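Local coordinates for protein CDP-archaeol synthase (Aeropyrum pernix K1, PDB 5GUF) that catalyses the magnesium-dependent transfer of the cytidylyl group of CTP to an unsaturated archaeal ether-lipid phosphate within the membrane, forming CDP-archaeol and diphosphate, at residues A[18-23]-A[139-144]; A[23-28]-A[154-159]; A[43-46]-A[50-53]; A[89-94]-A[135-140]. All blocks are in the same frame, centred on the assembly; numbering follows the deposited sequence.

In the fold
Contacts 1, 2 and 4 knit the helices of the membrane bundle, whereas contact 3 is a surface turn in the long loop between helices 31-34 and 59-80. Contacts 1 and 2 share Pro23 and follow helix 14-29, their centres about 14 Å apart. Contact 4 shares Tyr139 and Thr140 with contact 1, and Leu20 packs on Ile92; those two centres are about 10 Å apart. Contact 3 lies about 33 Å from contact 1, centre to centre, on the opposite side of the chain's centre. Two contacts come near the nucleotide: the side chain of Asn28 in contact 2 is about 6 Å from the bound CTP, and that of Arg51 in contact 3 about 9 Å.

Contact 1: A[18-23]-A[139-144]; sequences IILMLP and YTWTPR
Helix segment 18-23 faces the segment 139-144, a short strand leading into helix 143-161, with Leu20 and Tyr139 as the nearest backbones, their CA atoms 10.0 Å apart, so side chains alone bridge the gap. Leu20 does this with both branches. Its CG is anti to the backbone N (chi1 -176°), and the fork opens between the two aromatic rings. CD1 sits over one face of the Tyr139 phenol, 4.1 Å from the ring centroid and 26° off the ring normal, a CH-pi contact. The other methyl, CD2, reaches CZ2 of Trp141 at 3.8 Å, meeting the indole obliquely, while also lying above the rim of the Tyr139 ring on the same face. Through residues 140-141 the chain pairs with strand 10-11 in a short parallel sheet beside the magnesium site of Asp8, Arg10, Asp12 and Glu16, and then turns into the helix with Thr142 as N-cap. Met21, bent at chi2 and chi3, and Trp141 come at each other from opposite directions: CE lies at the indole edge, 3.8 Å from CZ2, and CG comes equally near CH2. The sulfur stands off obliquely in a Met-aromatic contact, with SD 5.5 Å from the centroid of the six-membered ring of Trp141. The polar ends of both buried aromatics are satisfied elsewhere, Tyr139 OH by His88 ND1 and Trp141 NE1 by Ser134 OG.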
loop_
_atom_site.group_PDB
_atom_site.type_symbol
_atom_site.label_atom_id
_atom_site.label_comp_id
_atom_site.label_asym_id
_atom_site.label_seq_id
_atom_site.Cartn_x
_atom_site.Cartn_y
_atom_site.Cartn_z
ATOM N N ILE A 18 6.991 11.686 -13.078
ATOM C CA ILE A 18 8.295 11.599 -12.440
ATOM C C ILE A 18 8.904 12.984 -12.308
ATOM O O ILE A 18 9.525 13.298 -11.285
ATOM C CB ILE A 18 9.189 10.621 -13.214
ATOM C CG1 ILE A 18 8.815 9.182 -12.836
ATOM C CG2 ILE A 18 10.657 10.904 -12.950
ATOM C CD1 ILE A 18 9.306 8.144 -13.824
ATOM N N ILE A 19 8.679 13.860 -13.292
ATOM C CA ILE A 19 9.189 15.224 -13.182
ATOM C C ILE A 19 8.479 15.968 -12.062
ATOM O O ILE A 19 9.107 16.642 -11.238
ATOM C CB ILE A 19 9.047 15.970 -14.519
ATOM C CG1 ILE A 19 9.872 15.293 -15.594
ATOM C CG2 ILE A 19 9.462 17.434 -14.367
ATOM C CD1 ILE A 19 9.803 16.030 -16.909
ATOM N N LEU A 20 7.154 15.875 -12.029
ATOM C CA LEU A 20 6.410 16.568 -10.987
ATOM C C LEU A 20 6.806 16.069 -9.598
ATOM O O LEU A 20 6.931 16.860 -8.655
ATOM C CB LEU A 20 4.913 16.395 -11.238
ATOM C CG LEU A 20 3.957 17.120 -10.300
ATOM C CD1 LEU A 20 4.075 18.638 -10.461
ATOM C CD2 LEU A 20 2.550 16.644 -10.601
ATOM N N MET A 21 7.044 14.770 -9.461
ATOM C CA MET A 21 7.266 14.159 -8.157
ATOM C C MET A 21 8.721 14.160 -7.692
ATOM O O MET A 21 8.969 13.890 -6.508
ATOM C CB MET A 21 6.769 12.720 -8.173
ATOM C CG MET A 21 5.258 12.595 -8.151
ATOM S SD MET A 21 4.581 13.054 -6.534
ATOM C CE MET A 21 3.696 14.549 -6.967
ATOM N N LEU A 22 9.684 14.432 -8.576
ATOM C CA LEU A 22 11.086 14.348 -8.168
ATOM C C LEU A 22 11.429 15.275 -7.006
ATOM O O LEU A 22 12.261 14.888 -6.173
ATOM C CB LEU A 22 12.005 14.591 -9.375
ATOM C CG LEU A 22 12.433 13.307 -10.113
ATOM C CD1 LEU A 22 12.937 13.598 -11.522
ATOM C CD2 LEU A 22 13.488 12.534 -9.334
ATOM N N PRO A 23 10.856 16.472 -6.878
ATOM C CA PRO A 23 11.092 17.238 -5.640
ATOM C C PRO A 23 10.640 16.518 -4.383
ATOM O O PRO A 23 11.314 16.608 -3.351
ATOM C CB PRO A 23 10.294 18.530 -5.876
ATOM C CG PRO A 23 10.372 18.709 -7.362
ATOM C CD PRO A 23 10.319 17.319 -7.958
ATOM N N TYR A 139 -3.674 19.996 -10.048
ATOM C CA TYR A 139 -3.308 18.944 -10.987
ATOM C C TYR A 139 -4.347 17.829 -10.993
ATOM O O TYR A 139 -4.858 17.424 -9.947
ATOM C CB TYR A 139 -1.934 18.345 -10.629
ATOM C CG TYR A 139 -0.778 19.285 -10.855
ATOM C CD1 TYR A 139 -0.153 19.361 -12.094
ATOM C CD2 TYR A 139 -0.329 20.119 -9.839
ATOM C CE1 TYR A 139 0.900 20.232 -12.305
ATOM C CE2 TYR A 139 0.699 20.992 -10.049
ATOM C CZ TYR A 139 1.309 21.047 -11.278
ATOM O OH TYR A 139 2.339 21.921 -11.462
ATOM N N THR A 140 -4.623 17.291 -12.167
ATOM C CA THR A 140 -5.439 16.096 -12.280
ATOM C C THR A 140 -4.544 14.942 -12.692
ATOM O O THR A 140 -3.802 15.052 -13.672
ATOM C CB THR A 140 -6.576 16.278 -13.290
ATOM O OG1 THR A 140 -7.555 17.170 -12.742
ATOM C CG2 THR A 140 -7.243 14.923 -13.629
ATOM N N TRP A 141 -4.605 13.846 -11.939
ATOM C CA TRP A 141 -3.881 12.628 -12.272
ATOM C C TRP A 141 -4.829 11.653 -12.952
ATOM O O TRP A 141 -5.997 11.562 -12.581
ATOM C CB TRP A 141 -3.296 11.976 -11.017
ATOM C CG TRP A 141 -2.128 12.716 -10.444
ATOM C CD1 TRP A 141 -2.145 13.955 -9.886
ATOM C CD2 TRP A 141 -0.769 12.276 -10.401
ATOM N NE1 TRP A 141 -0.887 14.314 -9.494
ATOM C CE2 TRP A 141 -0.019 13.302 -9.798
ATOM C CE3 TRP A 141 -0.114 11.110 -10.803
ATOM C CZ2 TRP A 141 1.352 13.194 -9.569
ATOM C CZ3 TRP A 141 1.249 11.006 -10.581
ATOM C CH2 TRP A 141 1.966 12.042 -9.971
ATOM N N THR A 142 -4.338 10.939 -13.942
ATOM C CA THR A 142 -5.104 9.750 -14.276
ATOM C C THR A 142 -4.816 8.653 -13.252
ATOM O O THR A 142 -3.705 8.574 -12.706
ATOM C CB THR A 142 -4.772 9.239 -15.675
ATOM O OG1 THR A 142 -3.408 8.818 -15.707
ATOM C CG2 THR A 142 -4.997 10.346 -16.713
ATOM N N PRO A 143 -5.814 7.816 -12.959
ATOM C CA PRO A 143 -5.579 6.716 -12.013
ATOM C C PRO A 143 -4.443 5.815 -12.437
ATOM O O PRO A 143 -3.664 5.377 -11.587
ATOM C CB PRO A 143 -6.926 5.973 -11.998
ATOM C CG PRO A 143 -7.929 7.001 -12.425
ATOM C CD PRO A 143 -7.216 7.887 -13.412
ATOM N N ARG A 144 -4.317 5.533 -13.738
ATOM C CA ARG A 144 -3.256 4.645 -14.203
ATOM C C ARG A 144 -1.879 5.223 -13.907
ATOM O O ARG A 144 -0.986 4.512 -13.433
ATOM C CB ARG A 144 -3.403 4.378 -15.702
ATOM C CG ARG A 144 -2.224 3.604 -16.267
ATOM C CD ARG A 144 -2.355 3.245 -17.738
ATOM N NE ARG A 144 -3.537 2.417 -18.018
ATOM C CZ ARG A 144 -3.593 1.085 -17.912
ATOM N NH1 ARG A 144 -2.547 0.379 -17.485
ATOM N NH2 ARG A 144 -4.719 0.460 -18.207
#

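Contact 2: A[23-28]-A[154-159]; sequences PAMIAN and LLLHLA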
loop_
_atom_site.group_PDB
_atom_site.type_symbol
_atom_site.label_atom_id
_atom_site.label_comp_id
_atom_site.label_asym_id
_atom_site.label_seq_id
_atom_site.Cartn_x
_atom_site.Cartn_y
_atom_site.Cartn_z
ATOM N N PRO A 23 10.856 16.472 -6.878
ATOM C CA PRO A 23 11.092 17.238 -5.640
ATOM C C PRO A 23 10.640 16.518 -4.383
ATOM O O PRO A 23 11.314 16.608 -3.351
ATOM C CB PRO A 23 10.294 18.530 -5.876
ATOM C CG PRO A 23 10.372 18.709 -7.362
ATOM C CD PRO A 23 10.319 17.319 -7.958
ATOM N N ALA A 24 9.509 15.809 -4.436
ATOM C CA ALA A 24 9.040 15.050 -3.278
ATOM C C ALA A 24 9.979 13.887 -2.964
ATOM O O ALA A 24 10.337 13.659 -1.804
ATOM C CB ALA A 24 7.620 14.539 -3.538
ATOM N N MET A 25 10.364 13.125 -3.993
ATOM C CA MET A 25 11.340 12.054 -3.826
ATOM C C MET A 25 12.620 12.580 -3.186
ATOM O O MET A 25 13.188 11.953 -2.284
ATOM C CB MET A 25 11.655 11.424 -5.181
ATOM C CG MET A 25 10.579 10.496 -5.711
ATOM S SD MET A 25 11.028 9.782 -7.312
ATOM C CE MET A 25 10.208 10.903 -8.430
ATOM N N ILE A 26 13.076 13.752 -3.637
ATOM C CA ILE A 26 14.295 14.330 -3.098
ATOM C C ILE A 26 14.057 14.874 -1.693
ATOM O O ILE A 26 14.913 14.745 -0.814
ATOM C CB ILE A 26 14.845 15.399 -4.059
ATOM C CG1 ILE A 26 15.584 14.688 -5.196
ATOM C CG2 ILE A 26 15.806 16.320 -3.336
ATOM C CD1 ILE A 26 15.772 15.509 -6.431
ATOM N N ALA A 27 12.892 15.474 -1.451
ATOM C CA ALA A 27 12.564 15.889 -0.091
ATOM C C ALA A 27 12.506 14.688 0.844
ATOM O O ALA A 27 12.960 14.764 1.987
ATOM C CB ALA A 27 11.236 16.644 -0.068
ATOM N N ASN A 28 11.982 13.562 0.361
ATOM C CA ASN A 28 11.829 12.393 1.215
ATOM C C ASN A 28 13.159 11.708 1.505
ATOM O O ASN A 28 13.312 11.094 2.567
ATOM C CB ASN A 28 10.866 11.407 0.564
ATOM C CG ASN A 28 10.741 10.130 1.338
ATOM O OD1 ASN A 28 10.335 10.134 2.498
ATOM N ND2 ASN A 28 11.112 9.025 0.711
ATOM N N LEU A 154 8.151 2.192 -5.613
ATOM C CA LEU A 154 8.540 0.879 -5.114
ATOM C C LEU A 154 9.761 0.352 -5.853
ATOM O O LEU A 154 10.744 -0.063 -5.232
ATOM C CB LEU A 154 7.377 -0.102 -5.238
ATOM C CG LEU A 154 6.139 0.271 -4.431
ATOM C CD1 LEU A 154 5.026 -0.727 -4.695
ATOM C CD2 LEU A 154 6.496 0.336 -2.952
ATOM N N LEU A 155 9.732 0.404 -7.188
ATOM C CA LEU A 155 10.832 -0.148 -7.972
ATOM C C LEU A 155 12.147 0.553 -7.670
ATOM O O LEU A 155 13.198 -0.091 -7.643
ATOM C CB LEU A 155 10.517 -0.070 -9.464
ATOM C CG LEU A 155 9.485 -1.092 -9.928
ATOM C CD1 LEU A 155 9.048 -0.802 -11.355
ATOM C CD2 LEU A 155 10.074 -2.488 -9.797
ATOM N N LEU A 156 12.115 1.861 -7.415
ATOM C CA LEU A 156 13.365 2.566 -7.165
ATOM C C LEU A 156 13.877 2.286 -5.750
ATOM O O LEU A 156 15.084 2.151 -5.531
ATOM C CB LEU A 156 13.170 4.062 -7.396
ATOM C CG LEU A 156 14.204 4.977 -6.735
ATOM C CD1 LEU A 156 15.551 4.676 -7.388
ATOM C CD2 LEU A 156 13.856 6.459 -6.890
ATOM N N HIS A 157 12.974 2.200 -4.775
ATOM C CA HIS A 157 13.369 1.801 -3.429
ATOM C C HIS A 157 14.003 0.416 -3.431
ATOM O O HIS A 157 15.081 0.214 -2.857
ATOM C CB HIS A 157 12.163 1.853 -2.490
ATOM C CG HIS A 157 11.967 3.189 -1.850
ATOM N ND1 HIS A 157 12.241 3.414 -0.519
ATOM C CD2 HIS A 157 11.524 4.369 -2.349
ATOM C CE1 HIS A 157 11.980 4.677 -0.226
ATOM N NE2 HIS A 157 11.542 5.278 -1.319
ATOM N N LEU A 158 13.353 -0.554 -4.079
ATOM C CA LEU A 158 14.032 -1.827 -4.279
ATOM C C LEU A 158 15.204 -1.689 -5.240
ATOM O O LEU A 158 16.138 -2.495 -5.182
ATOM C CB LEU A 158 13.069 -2.914 -4.759
ATOM C CG LEU A 158 12.107 -3.472 -3.698
ATOM C CD1 LEU A 158 10.913 -2.562 -3.400
ATOM C CD2 LEU A 158 11.662 -4.889 -4.055
ATOM N N ALA A 159 15.205 -0.672 -6.108
ATOM C CA ALA A 159 16.401 -0.432 -6.908
ATOM C C ALA A 159 17.516 0.145 -6.051
ATOM O O ALA A 159 18.692 -0.172 -6.258
ATOM C CB ALA A 159 16.100 0.493 -8.088
#
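Met25 and Leu156 meet by their ends in a sparse side-chain contact between two helices predicted to span the membrane, where only 81 Å² is buried and the nearest CA atoms, those of the same two residues, stay 10.3 Å apart. Met25 spans its share of the gap with an extended first part: chi2 is -180°, carrying the sulfur out from helix 14-29 before the terminal methyl turns aside. SD therefore makes the touch, 4.4 Å from Leu156 CD2, a loose apolar approach. Leu156 answers with CG roughly anti to its backbone N (chi1 160°), which aims one methyl branch across at the sulfur. One turn further along helix 14-29, Asn28 extends its amide toward the imidazole of His157. Asn28 ND2 lies near the ring plane at its edge, but at 4.3 Å from His157 NE2 it is too far for a hydrogen bond. The Asn28 side chain is also about 5 Å from a bound potassium ion, bordering the nucleotide site. Helix 14-29 also packs on helix 84-109 through Ala24 and Ala27 and on helix 59-80 through Ile26, while Gln123 of helix 121-136 touches Leu154 and His157.

Contact 3: A[43-46]-A[50-53]; sequences GVVL and RRLL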
loop_
_atom_site.group_PDB
_atom_site.type_symbol
_atom_site.label_atom_id
_atom_site.label_comp_id
_atom_site.label_asym_id
_atom_site.label_seq_id
_atom_site.Cartn_x
_atom_site.Cartn_y
_atom_site.Cartn_z
ATOM N N GLY A 43 9.998 14.930 21.790
ATOM C CA GLY A 43 10.056 13.780 22.672
ATOM C C GLY A 43 8.758 13.416 23.370
ATOM O O GLY A 43 8.791 12.616 24.306
ATOM N N VAL A 44 7.619 13.964 22.937
ATOM C CA VAL A 44 6.338 13.690 23.585
ATOM C C VAL A 44 5.924 12.232 23.405
ATOM O O VAL A 44 6.002 11.664 22.304
ATOM C CB VAL A 44 5.248 14.615 23.022
ATOM C CG1 VAL A 44 3.894 14.171 23.512
ATOM C CG2 VAL A 44 5.506 16.061 23.403
ATOM N N VAL A 45 5.455 11.626 24.499
ATOM C CA VAL A 45 4.874 10.290 24.503
ATOM C C VAL A 45 3.375 10.431 24.716
ATOM O O VAL A 45 2.941 11.241 25.538
ATOM C CB VAL A 45 5.504 9.420 25.606
ATOM C CG1 VAL A 45 4.754 8.095 25.745
ATOM C CG2 VAL A 45 7.010 9.203 25.335
ATOM N N LEU A 46 2.584 9.659 23.975
ATOM C CA LEU A 46 1.128 9.692 24.081
ATOM C C LEU A 46 0.636 8.709 25.142
ATOM O O LEU A 46 1.376 7.836 25.586
ATOM C CB LEU A 46 0.514 9.367 22.725
ATOM C CG LEU A 46 0.577 10.418 21.627
ATOM C CD1 LEU A 46 -0.657 10.276 20.714
ATOM C CD2 LEU A 46 0.688 11.818 22.209
ATOM N N ARG A 50 3.519 5.316 23.462
ATOM C CA ARG A 50 4.401 5.446 22.318
ATOM C C ARG A 50 4.667 6.918 22.034
ATOM O O ARG A 50 3.855 7.790 22.354
ATOM C CB ARG A 50 3.790 4.776 21.077
ATOM C CG ARG A 50 3.683 3.253 21.152
ATOM C CD ARG A 50 5.042 2.625 21.372
ATOM N NE ARG A 50 4.930 1.339 22.057
ATOM C CZ ARG A 50 5.546 0.219 21.692
ATOM N NH1 ARG A 50 6.352 0.197 20.639
ATOM N NH2 ARG A 50 5.352 -0.887 22.397
ATOM N N ARG A 51 5.807 7.182 21.394
ATOM C CA ARG A 51 6.124 8.542 20.972
ATOM C C ARG A 51 5.070 9.048 19.995
ATOM O O ARG A 51 4.422 8.274 19.287
ATOM C CB ARG A 51 7.501 8.590 20.324
ATOM C CG ARG A 51 8.636 8.411 21.306
ATOM C CD ARG A 51 8.933 9.696 22.046
ATOM N NE ARG A 51 9.412 10.733 21.135
ATOM C CZ ARG A 51 10.650 10.808 20.636
ATOM N NH1 ARG A 51 11.585 9.909 20.947
ATOM N NH2 ARG A 51 10.957 11.798 19.815
ATOM N N LEU A 52 4.868 10.361 19.995
ATOM C CA LEU A 52 3.955 10.960 19.028
ATOM C C LEU A 52 4.426 10.690 17.599
ATOM O O LEU A 52 3.646 10.243 16.747
ATOM C CB LEU A 52 3.842 12.459 19.296
ATOM C CG LEU A 52 3.089 13.286 18.259
ATOM C CD1 LEU A 52 1.619 12.931 18.287
ATOM C CD2 LEU A 52 3.313 14.782 18.483
ATOM N N LEU A 53 5.714 10.930 17.329
ATOM C CA LEU A 53 6.343 10.633 16.043
ATOM C C LEU A 53 7.548 9.722 16.163
ATOM O O LEU A 53 7.725 8.836 15.323
ATOM C CB LEU A 53 6.769 11.928 15.328
ATOM C CG LEU A 53 5.626 12.850 14.858
ATOM C CD1 LEU A 53 6.162 14.092 14.114
ATOM C CD2 LEU A 53 4.583 12.111 14.004
#
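Arg50 and Leu46 open a tight antiparallel hairpin in which two backbone hydrogen bonds flank a single bridge. Arg50 O accepts Leu46 N at 2.8 Å in a nearly straight bond (172° at the hydrogen), and the same oxygen receives a CA-H contact from Val45. The Arg50 side chain leaves the hairpin and comes to about 4 Å from a bound magnesium ion. Next, Arg51 faces Val45 as a non-hydrogen-bonded pair, with CA atoms 4.1 Å apart. Its chain is bent at both chi2 and chi3, which folds the guanidinium back along the first segment: one face lies against Gly43, with NE 3.5 Å from Gly43 CA, while Val44 O lies in plane at the edge. At about a right angle to this side chain, Val45 CG2 touches Arg51 CD at 3.8 Å. Salt bridges from Arg51 NH2 to Asp41 and from NH1 to Asp55 would hold the rotation of the group and join the hairpin to the chain leading into the CTP-binding residues Gly56 to Thr58. Leu52 N then gives the second hydrogen bond, to Val44 O at 2.9 Å. Leu52 CD1 lies 4.2 Å from Leu46 CD2, a loose apolar contact in which the two side chains cross at a slant. The hairpin lies in the loop between helices 31-34 and 59-80, braced on helix 84-109 by Arg109, which hydrogen-bonds the carbonyls of Arg51 and Leu52, and by Leu53, which packs on Met101 and Phe105 and whose O is bound by Arg108 of the CTP pocket.

Contact 4: A[89-94]-A[135-140]; sequences SPAIAL and IALGYT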
loop_
_atom_site.group_PDB
_atom_site.type_symbol
_atom_site.label_atom_id
_atom_site.label_comp_id
_atom_site.label_asym_id
_atom_site.label_seq_id
_atom_site.Cartn_x
_atom_site.Cartn_y
_atom_site.Cartn_z
ATOM N N SER A 89 6.791 23.179 -6.307
ATOM C CA SER A 89 7.610 22.126 -5.711
ATOM C C SER A 89 7.840 22.323 -4.218
ATOM O O SER A 89 7.886 21.311 -3.496
ATOM C CB SER A 89 8.943 22.006 -6.453
ATOM O OG SER A 89 8.733 21.585 -7.801
ATOM N N PRO A 90 7.991 23.546 -3.691
ATOM C CA PRO A 90 8.046 23.676 -2.225
ATOM C C PRO A 90 6.809 23.122 -1.526
ATOM O O PRO A 90 6.945 22.375 -0.546
ATOM C CB PRO A 90 8.201 25.193 -2.008
ATOM C CG PRO A 90 8.851 25.689 -3.282
ATOM C CD PRO A 90 8.249 24.836 -4.370
ATOM N N ALA A 91 5.605 23.467 -2.003
ATOM C CA ALA A 91 4.393 22.925 -1.390
ATOM C C ALA A 91 4.350 21.403 -1.504
ATOM O O ALA A 91 3.969 20.718 -0.548
ATOM C CB ALA A 91 3.147 23.545 -2.029
ATOM N N ILE A 92 4.743 20.860 -2.666
ATOM C CA ILE A 92 4.752 19.411 -2.854
ATOM C C ILE A 92 5.768 18.758 -1.925
ATOM O O ILE A 92 5.491 17.714 -1.313
ATOM C CB ILE A 92 5.024 19.058 -4.331
ATOM C CG1 ILE A 92 3.890 19.582 -5.230
ATOM C CG2 ILE A 92 5.191 17.551 -4.526
ATOM C CD1 ILE A 92 3.911 19.048 -6.656
ATOM N N ALA A 93 6.959 19.360 -1.805
ATOM C CA ALA A 93 7.936 18.896 -0.825
ATOM C C ALA A 93 7.332 18.836 0.573
ATOM O O ALA A 93 7.560 17.871 1.312
ATOM C CB ALA A 93 9.162 19.815 -0.823
ATOM N N LEU A 94 6.577 19.873 0.956
ATOM C CA LEU A 94 5.913 19.873 2.259
ATOM C C LEU A 94 4.934 18.711 2.381
ATOM O O LEU A 94 4.883 18.042 3.418
ATOM C CB LEU A 94 5.194 21.204 2.503
ATOM C CG LEU A 94 6.166 22.346 2.810
ATOM C CD1 LEU A 94 5.451 23.669 3.005
ATOM C CD2 LEU A 94 7.030 22.010 4.027
ATOM N N ILE A 135 -2.822 17.591 -6.119
ATOM C CA ILE A 135 -4.246 17.695 -6.454
ATOM C C ILE A 135 -4.860 18.943 -5.829
ATOM O O ILE A 135 -5.600 19.675 -6.485
ATOM C CB ILE A 135 -4.989 16.420 -6.013
ATOM C CG1 ILE A 135 -4.580 15.235 -6.905
ATOM C CG2 ILE A 135 -6.506 16.667 -5.982
ATOM C CD1 ILE A 135 -5.084 13.886 -6.416
ATOM N N ALA A 136 -4.538 19.233 -4.565
ATOM C CA ALA A 136 -4.942 20.519 -4.005
ATOM C C ALA A 136 -4.409 21.705 -4.823
ATOM O O ALA A 136 -5.030 22.775 -4.842
ATOM C CB ALA A 136 -4.482 20.619 -2.559
ATOM N N LEU A 137 -3.269 21.544 -5.505
ATOM C CA LEU A 137 -2.743 22.638 -6.308
ATOM C C LEU A 137 -3.476 22.799 -7.632
ATOM O O LEU A 137 -3.272 23.810 -8.312
ATOM C CB LEU A 137 -1.247 22.437 -6.576
ATOM C CG LEU A 137 -0.264 22.672 -5.420
ATOM C CD1 LEU A 137 1.152 22.366 -5.878
ATOM C CD2 LEU A 137 -0.344 24.096 -4.852
ATOM N N GLY A 138 -4.301 21.834 -8.031
ATOM C CA GLY A 138 -5.001 21.922 -9.295
ATOM C C GLY A 138 -4.608 20.900 -10.338
ATOM O O GLY A 138 -5.167 20.933 -11.436
ATOM N N TYR A 139 -3.674 19.996 -10.048
ATOM C CA TYR A 139 -3.308 18.944 -10.987
ATOM C C TYR A 139 -4.347 17.829 -10.993
ATOM O O TYR A 139 -4.858 17.424 -9.947
ATOM C CB TYR A 139 -1.934 18.345 -10.629
ATOM C CG TYR A 139 -0.778 19.285 -10.855
ATOM C CD1 TYR A 139 -0.153 19.361 -12.094
ATOM C CD2 TYR A 139 -0.329 20.119 -9.839
ATOM C CE1 TYR A 139 0.900 20.232 -12.305
ATOM C CE2 TYR A 139 0.699 20.992 -10.049
ATOM C CZ TYR A 139 1.309 21.047 -11.278
ATOM O OH TYR A 139 2.339 21.921 -11.462
ATOM N N THR A 140 -4.623 17.291 -12.167
ATOM C CA THR A 140 -5.439 16.096 -12.280
ATOM C C THR A 140 -4.544 14.942 -12.692
ATOM O O THR A 140 -3.802 15.052 -13.672
ATOM C CB THR A 140 -6.576 16.278 -13.290
ATOM O OG1 THR A 140 -7.555 17.170 -12.742
ATOM C CG2 THR A 140 -7.243 14.923 -13.629
#
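Leu137 and Ile92 form the closer half of this small, partly buried apolar contact, in which Leu137 CD1 lies 4.0 Å from Ile92 CG1. The leucine, close to the C-terminal end of helix 121-136, has CG anti to the carbonyl carbon (chi1 -73°), a setting that carries CD1 toward helix 84-109. Ile92 presents its CG1 branch obliquely from the buried side. The looser side belongs to Ala91, whose CB stands 4.5 Å from the same CD1 at the partly exposed margin; only 115 Å² is buried in all. Backbones stay well apart, the nearest CA atoms being those of Ala91 and Leu137 at 8.7 Å. Just beyond, Gly138 adopts the positive phi that glycine accepts readily, in a Schellman motif with its N hydrogen-bonded to Ile135 O at 3.0 Å, after which the chain runs on to strand 140-141. On the buried side, Ile92 also packs on Leu20 of helix 14-29 and on Ala130 and Ser134 of helix 121-136, whereas Pro90 and Leu94 turn to Phe66 of helix 59-80, which places helix 84-109 among three others of the bundle.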